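Local coordinates for protein structure-specific endonuclease subunit slx4 (Schizosaccharomyces pombe, PDB 4ZDT) that serves, through this C-terminal Slx1-binding domain, as the regulatory subunit of the Slx1-Slx4 structure-specific endonuclease, which cuts branched DNA during repair and recombination, at residues N22-K27 / E37-W42; L54-C59 / V64-S69. All blocks are in the same frame, centred on the assembly; numbering follows the deposited sequence.

Contact 1 of 2, residues N22-K27 / E37-W42; sequences NSVWIK and EEFQLW
The backbones of helices 23-29 and 36-45 come closest at V24 and F39, whose CA atoms stand 8.3 Å apart, and no hydrogen bond joins N22-K27 to E37-W42. This is a helix-helix contact in the small all-helical C-terminal domain of Slx4, and bulky side chains bridge the gap. V24 carries it, each methyl meeting a different ring. CG1, anti to the backbone N (chi1 174°), points at the F39 ring and reaches CE1 at 3.8 Å, an oblique approach in which the two side chains cross at roughly a right angle. A beta-branched valine suits this place because its two methyls diverge, so that one short residue serves both aromatics. F39 and W42, one helical turn apart, project from the same side of their helix, and both have CG anti to the backbone N, which carries the rings across to helix 23-29. F39 also packs against I12 and V16 of helix 3-18, so V24 meets a ring that is already part of the core. Tryptophan suits its position by combining a broad apolar face with a polar edge: its NE1 hydrogen-bonds D21, just before N22-K27, while K46 makes a cation-pi contact with it. Over the indole, V24 CG2 makes a CH-pi contact with the six-membered ring of W42, only 11° off the ring normal and 3.6 Å from W42 CE2.

Contact 2 of 2, residues L54-C59 / V64-S69; sequences LIKSWC and VLMKGS
C59, V64 and M66 bury most of the surface where the chain, having left helix 52-62, folds back along it. One backbone bond joins the two segments, V64 N to C59 O, at 3.0 Å and nearly straight (173°). Beside it the V64 side chain splits its work: CG1 lies 3.7 Å from C59 SG, and CG2 meets W58 CZ3 obliquely at the same distance. C59 suits the helix side because it is small and only weakly polar, so its sulfur can be buried; SG, anti to the carbonyl carbon (chi1 -68°), sits against both V64 and M66, with M66 CG 3.8 Å away. M66 then lies across the helix. Its chain runs extended to SD and bends there (chi3 -89°), a turn that brings CE 3.7 Å from K56 O while SD touches K56 CG at 3.8 Å. An alanine in place of M66 would take away CG, SD and CE and would probably leave C59 SG and the backbone side of K56 with a gap beside them. Further along, V36 of helix 36-45 also touches M66, and I28 of helix 23-29 packs on V64. W58 gives its NE1 to S13 and packs on V47 of the Slx1 chain. Against the helix, then, the tail probably relies mainly on apolar burial, while L65 and K67 bond backbone to backbone with I34.

The two contacts come in series along the chain, contact 1 closing before contact 2 opens, and their centres lie 11 Å apart. Contact 1 joins helices 23-29 and 36-45; contact 2 joins helix 52-62, the next helix in the chain, to the tail that follows it. They meet directly where F39 CE2 packs 3.6 Å from W58 CZ3, and F39 and Q40 also touch I55, so one continuous apolar core underlies both, with helix 3-18 packing on F39 and W58 alike. W25 on the first segment and W58 on helix 52-62 both reach V47 of the Slx1 chain, which ties this compact helical domain to the RING finger domain of Slx1.

Contact 1 of 2, residues N22-K27 / E37-W42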
loop_
_atom_site.group_PDB
_atom_site.type_symbol
_atom_site.label_atom_id
_atom_site.label_comp_id
_atom_site.label_asym_id
_atom_site.label_seq_id
_atom_site.Cartn_x
_atom_site.Cartn_y
_atom_site.Cartn_z
ATOM N N ASN B 22 4.658 5.161 7.488
ATOM C CA ASN B 22 3.851 4.564 6.426
ATOM C C ASN B 22 4.209 5.045 5.025
ATOM O O ASN B 22 3.500 4.746 4.045
ATOM C CB ASN B 22 2.351 4.756 6.721
ATOM C CG ASN B 22 1.887 6.197 6.554
ATOM O OD1 ASN B 22 2.657 7.083 6.194
ATOM N ND2 ASN B 22 0.607 6.429 6.825
ATOM N N SER B 23 5.306 5.788 4.928
ATOM C CA SER B 23 5.704 6.413 3.677
ATOM C C SER B 23 6.003 5.396 2.582
ATOM O O SER B 23 5.701 5.649 1.410
ATOM C CB SER B 23 6.886 7.371 3.875
ATOM O OG SER B 23 8.031 6.707 4.399
ATOM N N VAL B 24 6.602 4.260 2.942
ATOM C CA VAL B 24 6.861 3.234 1.935
ATOM C C VAL B 24 5.539 2.669 1.415
ATOM O O VAL B 24 5.375 2.490 0.218
ATOM C CB VAL B 24 7.754 2.073 2.448
ATOM C CG1 VAL B 24 7.849 0.960 1.389
ATOM C CG2 VAL B 24 9.138 2.580 2.793
ATOM N N TRP B 25 4.616 2.357 2.316
ATOM C CA TRP B 25 3.355 1.785 1.877
ATOM C C TRP B 25 2.643 2.793 0.960
ATOM O O TRP B 25 2.098 2.418 -0.077
ATOM C CB TRP B 25 2.483 1.368 3.052
ATOM C CG TRP B 25 1.385 0.403 2.672
ATOM C CD1 TRP B 25 1.214 -0.223 1.457
ATOM C CD2 TRP B 25 0.351 -0.080 3.516
ATOM N NE1 TRP B 25 0.123 -1.045 1.498
ATOM C CE2 TRP B 25 -0.432 -0.975 2.750
ATOM C CE3 TRP B 25 -0.006 0.162 4.852
ATOM C CZ2 TRP B 25 -1.543 -1.634 3.275
ATOM C CZ3 TRP B 25 -1.102 -0.496 5.376
ATOM C CH2 TRP B 25 -1.868 -1.379 4.588
ATOM N N ILE B 26 2.701 4.073 1.325
ATOM C CA ILE B 26 2.046 5.121 0.524
ATOM C C ILE B 26 2.659 5.226 -0.871
ATOM O O ILE B 26 1.944 5.451 -1.850
ATOM C CB ILE B 26 2.085 6.485 1.250
ATOM C CG1 ILE B 26 1.231 6.423 2.527
ATOM C CG2 ILE B 26 1.613 7.618 0.323
ATOM C CD1 ILE B 26 -0.241 6.418 2.268
ATOM N N LYS B 27 3.979 5.044 -0.972
ATOM C CA LYS B 27 4.622 5.002 -2.284
ATOM C C LYS B 27 4.061 3.865 -3.140
ATOM O O LYS B 27 3.681 4.075 -4.300
ATOM C CB LYS B 27 6.159 4.881 -2.165
ATOM C CG LYS B 27 6.849 6.216 -1.813
ATOM C CD LYS B 27 8.358 6.012 -1.637
ATOM C CE LYS B 27 9.063 7.307 -1.258
ATOM N NZ LYS B 27 10.516 7.066 -1.249
ATOM N N GLU B 37 18.134 -0.087 -2.544
ATOM C CA GLU B 37 19.202 0.095 -1.568
ATOM C C GLU B 37 18.749 0.905 -0.354
ATOM O O GLU B 37 19.045 0.530 0.779
ATOM C CB GLU B 37 20.453 0.698 -2.224
ATOM C CG GLU B 37 21.259 -0.345 -3.018
ATOM C CD GLU B 37 22.136 0.252 -4.115
ATOM O OE1 GLU B 37 22.607 1.402 -3.966
ATOM O OE2 GLU B 37 22.358 -0.443 -5.135
ATOM N N GLU B 38 18.012 1.994 -0.584
ATOM C CA GLU B 38 17.465 2.778 0.530
ATOM C C GLU B 38 16.466 1.959 1.361
ATOM O O GLU B 38 16.504 2.007 2.599
ATOM C CB GLU B 38 16.837 4.090 0.041
ATOM C CG GLU B 38 17.865 5.178 -0.338
ATOM C CD GLU B 38 17.215 6.442 -0.906
ATOM O OE1 GLU B 38 16.003 6.668 -0.668
ATOM O OE2 GLU B 38 17.922 7.216 -1.587
ATOM N N PHE B 39 15.615 1.198 0.667
ATOM C CA PHE B 39 14.597 0.306 1.269
ATOM C C PHE B 39 15.247 -0.751 2.160
ATOM O O PHE B 39 14.777 -0.999 3.289
ATOM C CB PHE B 39 13.776 -0.357 0.148
ATOM C CG PHE B 39 12.566 -1.184 0.619
ATOM C CD1 PHE B 39 11.765 -0.774 1.708
ATOM C CD2 PHE B 39 12.193 -2.326 -0.080
ATOM C CE1 PHE B 39 10.639 -1.526 2.114
ATOM C CE2 PHE B 39 11.058 -3.081 0.302
ATOM C CZ PHE B 39 10.282 -2.670 1.409
ATOM N N GLN B 40 16.335 -1.355 1.683
ATOM C CA GLN B 40 17.072 -2.332 2.489
ATOM C C GLN B 40 17.502 -1.741 3.836
ATOM O O GLN B 40 17.337 -2.378 4.883
ATOM C CB GLN B 40 18.272 -2.867 1.702
ATOM C CG GLN B 40 19.065 -3.967 2.413
ATOM C CD GLN B 40 20.237 -4.452 1.579
ATOM O OE1 GLN B 40 21.006 -3.645 1.046
ATOM N NE2 GLN B 40 20.376 -5.776 1.448
ATOM N N LEU B 41 18.031 -0.516 3.805
ATOM C CA LEU B 41 18.441 0.193 5.029
ATOM C C LEU B 41 17.244 0.554 5.898
ATOM O O LEU B 41 17.288 0.409 7.131
ATOM C CB LEU B 41 19.255 1.449 4.670
ATOM C CG LEU B 41 20.611 1.223 4.002
ATOM C CD1 LEU B 41 21.043 2.455 3.171
ATOM C CD2 LEU B 41 21.663 0.890 5.044
ATOM N N TRP B 42 16.161 0.990 5.251
ATOM C CA TRP B 42 14.910 1.293 5.959
ATOM C C TRP B 42 14.422 0.044 6.692
ATOM O O TRP B 42 14.073 0.099 7.871
ATOM C CB TRP B 42 13.857 1.794 4.957
ATOM C CG TRP B 42 12.510 2.270 5.524
ATOM C CD1 TRP B 42 12.194 3.542 5.928
ATOM C CD2 TRP B 42 11.303 1.501 5.655
ATOM N NE1 TRP B 42 10.873 3.603 6.338
ATOM C CE2 TRP B 42 10.305 2.367 6.179
ATOM C CE3 TRP B 42 10.966 0.162 5.385
ATOM C CZ2 TRP B 42 8.994 1.937 6.442
ATOM C CZ3 TRP B 42 9.656 -0.268 5.653
ATOM C CH2 TRP B 42 8.689 0.624 6.178
#

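Contact 2 of 2, residues L54-C59 / V64-S69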
loop_
_atom_site.group_PDB
_atom_site.type_symbol
_atom_site.label_atom_id
_atom_site.label_comp_id
_atom_site.label_asym_id
_atom_site.label_seq_id
_atom_site.Cartn_x
_atom_site.Cartn_y
_atom_site.Cartn_z
ATOM N N LEU B 54 16.192 -10.715 -2.252
ATOM C CA LEU B 54 14.906 -10.931 -1.600
ATOM C C LEU B 54 13.973 -9.746 -1.828
ATOM O O LEU B 54 12.763 -9.917 -1.979
ATOM C CB LEU B 54 15.100 -11.168 -0.101
ATOM C CG LEU B 54 15.264 -12.624 0.340
ATOM C CD1 LEU B 54 15.387 -12.718 1.853
ATOM C CD2 LEU B 54 14.103 -13.470 -0.161
ATOM N N ILE B 55 14.542 -8.544 -1.853
ATOM C CA ILE B 55 13.758 -7.322 -2.072
ATOM C C ILE B 55 13.277 -7.249 -3.511
ATOM O O ILE B 55 12.099 -7.038 -3.760
ATOM C CB ILE B 55 14.539 -6.047 -1.668
ATOM C CG1 ILE B 55 14.678 -6.000 -0.149
ATOM C CG2 ILE B 55 13.815 -4.776 -2.177
ATOM C CD1 ILE B 55 15.767 -5.045 0.347
ATOM N N LYS B 56 14.186 -7.473 -4.459
ATOM C CA LYS B 56 13.827 -7.467 -5.876
ATOM C C LYS B 56 12.738 -8.486 -6.191
ATOM O O LYS B 56 11.790 -8.165 -6.926
ATOM C CB LYS B 56 15.065 -7.660 -6.763
ATOM C CG LYS B 56 16.071 -6.523 -6.625
ATOM C CD LYS B 56 17.405 -6.832 -7.301
ATOM C CE LYS B 56 18.332 -5.622 -7.192
ATOM N NZ LYS B 56 19.689 -5.897 -7.767
ATOM N N SER B 57 12.856 -9.698 -5.639
ATOM C CA SER B 57 11.866 -10.749 -5.904
ATOM C C SER B 57 10.535 -10.431 -5.245
ATOM O O SER B 57 9.480 -10.714 -5.806
ATOM C CB SER B 57 12.356 -12.157 -5.501
ATOM O OG SER B 57 12.649 -12.257 -4.111
ATOM N N TRP B 58 10.595 -9.835 -4.054
ATOM C CA TRP B 58 9.402 -9.377 -3.352
ATOM C C TRP B 58 8.697 -8.311 -4.196
ATOM O O TRP B 58 7.506 -8.435 -4.467
ATOM C CB TRP B 58 9.777 -8.846 -1.954
ATOM C CG TRP B 58 8.621 -8.340 -1.158
ATOM C CD1 TRP B 58 7.734 -9.070 -0.413
ATOM C CD2 TRP B 58 8.232 -6.972 -1.022
ATOM N NE1 TRP B 58 6.803 -8.229 0.168
ATOM C CE2 TRP B 58 7.096 -6.938 -0.190
ATOM C CE3 TRP B 58 8.747 -5.765 -1.518
ATOM C CZ2 TRP B 58 6.449 -5.735 0.158
ATOM C CZ3 TRP B 58 8.116 -4.574 -1.164
ATOM C CH2 TRP B 58 6.979 -4.575 -0.330
ATOM N N CYS B 59 9.439 -7.295 -4.634
ATOM C CA CYS B 59 8.868 -6.224 -5.455
ATOM C C CYS B 59 8.220 -6.786 -6.718
ATOM O O CYS B 59 7.089 -6.406 -7.071
ATOM C CB CYS B 59 9.908 -5.158 -5.845
ATOM S SG CYS B 59 10.582 -4.106 -4.535
ATOM N N VAL B 64 5.667 -3.782 -6.677
ATOM C CA VAL B 64 6.382 -2.591 -6.245
ATOM C C VAL B 64 7.394 -2.210 -7.337
ATOM O O VAL B 64 8.151 -3.072 -7.804
ATOM C CB VAL B 64 7.059 -2.853 -4.891
ATOM C CG1 VAL B 64 7.867 -1.639 -4.421
ATOM C CG2 VAL B 64 5.993 -3.270 -3.848
ATOM N N LEU B 65 7.402 -0.935 -7.735
ATOM C CA LEU B 65 8.312 -0.445 -8.764
ATOM C C LEU B 65 9.671 -0.098 -8.170
ATOM O O LEU B 65 9.758 0.512 -7.099
ATOM C CB LEU B 65 7.745 0.817 -9.451
ATOM C CG LEU B 65 6.604 0.718 -10.475
ATOM C CD1 LEU B 65 5.358 0.136 -9.876
ATOM C CD2 LEU B 65 6.305 2.096 -11.078
ATOM N N MET B 66 10.723 -0.462 -8.889
ATOM C CA MET B 66 12.075 -0.193 -8.450
ATOM C C MET B 66 12.736 0.880 -9.315
ATOM O O MET B 66 12.666 0.822 -10.548
ATOM C CB MET B 66 12.883 -1.499 -8.456
ATOM C CG MET B 66 12.321 -2.538 -7.474
ATOM S SD MET B 66 13.202 -4.113 -7.487
ATOM C CE MET B 66 12.299 -4.985 -8.757
ATOM N N LYS B 67 13.365 1.857 -8.665
ATOM C CA LYS B 67 14.164 2.863 -9.374
ATOM C C LYS B 67 15.312 2.169 -10.104
ATOM O O LYS B 67 15.952 1.280 -9.545
ATOM C CB LYS B 67 14.709 3.912 -8.406
ATOM C CG LYS B 67 13.674 4.940 -7.969
ATOM C CD LYS B 67 14.292 6.027 -7.087
ATOM C CE LYS B 67 13.217 6.963 -6.550
ATOM N NZ LYS B 67 13.746 7.903 -5.511
ATOM N N GLY B 68 15.550 2.557 -11.354
ATOM C CA GLY B 68 16.566 1.898 -12.185
ATOM C C GLY B 68 15.990 0.725 -12.967
ATOM O O GLY B 68 16.619 0.221 -13.894
ATOM N N SER B 69 14.801 0.302 -12.607
ATOM C CA SER B 69 14.171 -0.806 -13.267
ATOM C C SER B 69 12.776 -0.436 -13.703
ATOM O O SER B 69 11.937 -1.298 -13.790
ATOM C CB SER B 69 14.103 -1.999 -12.335
ATOM O OG SER B 69 15.363 -2.561 -12.185
#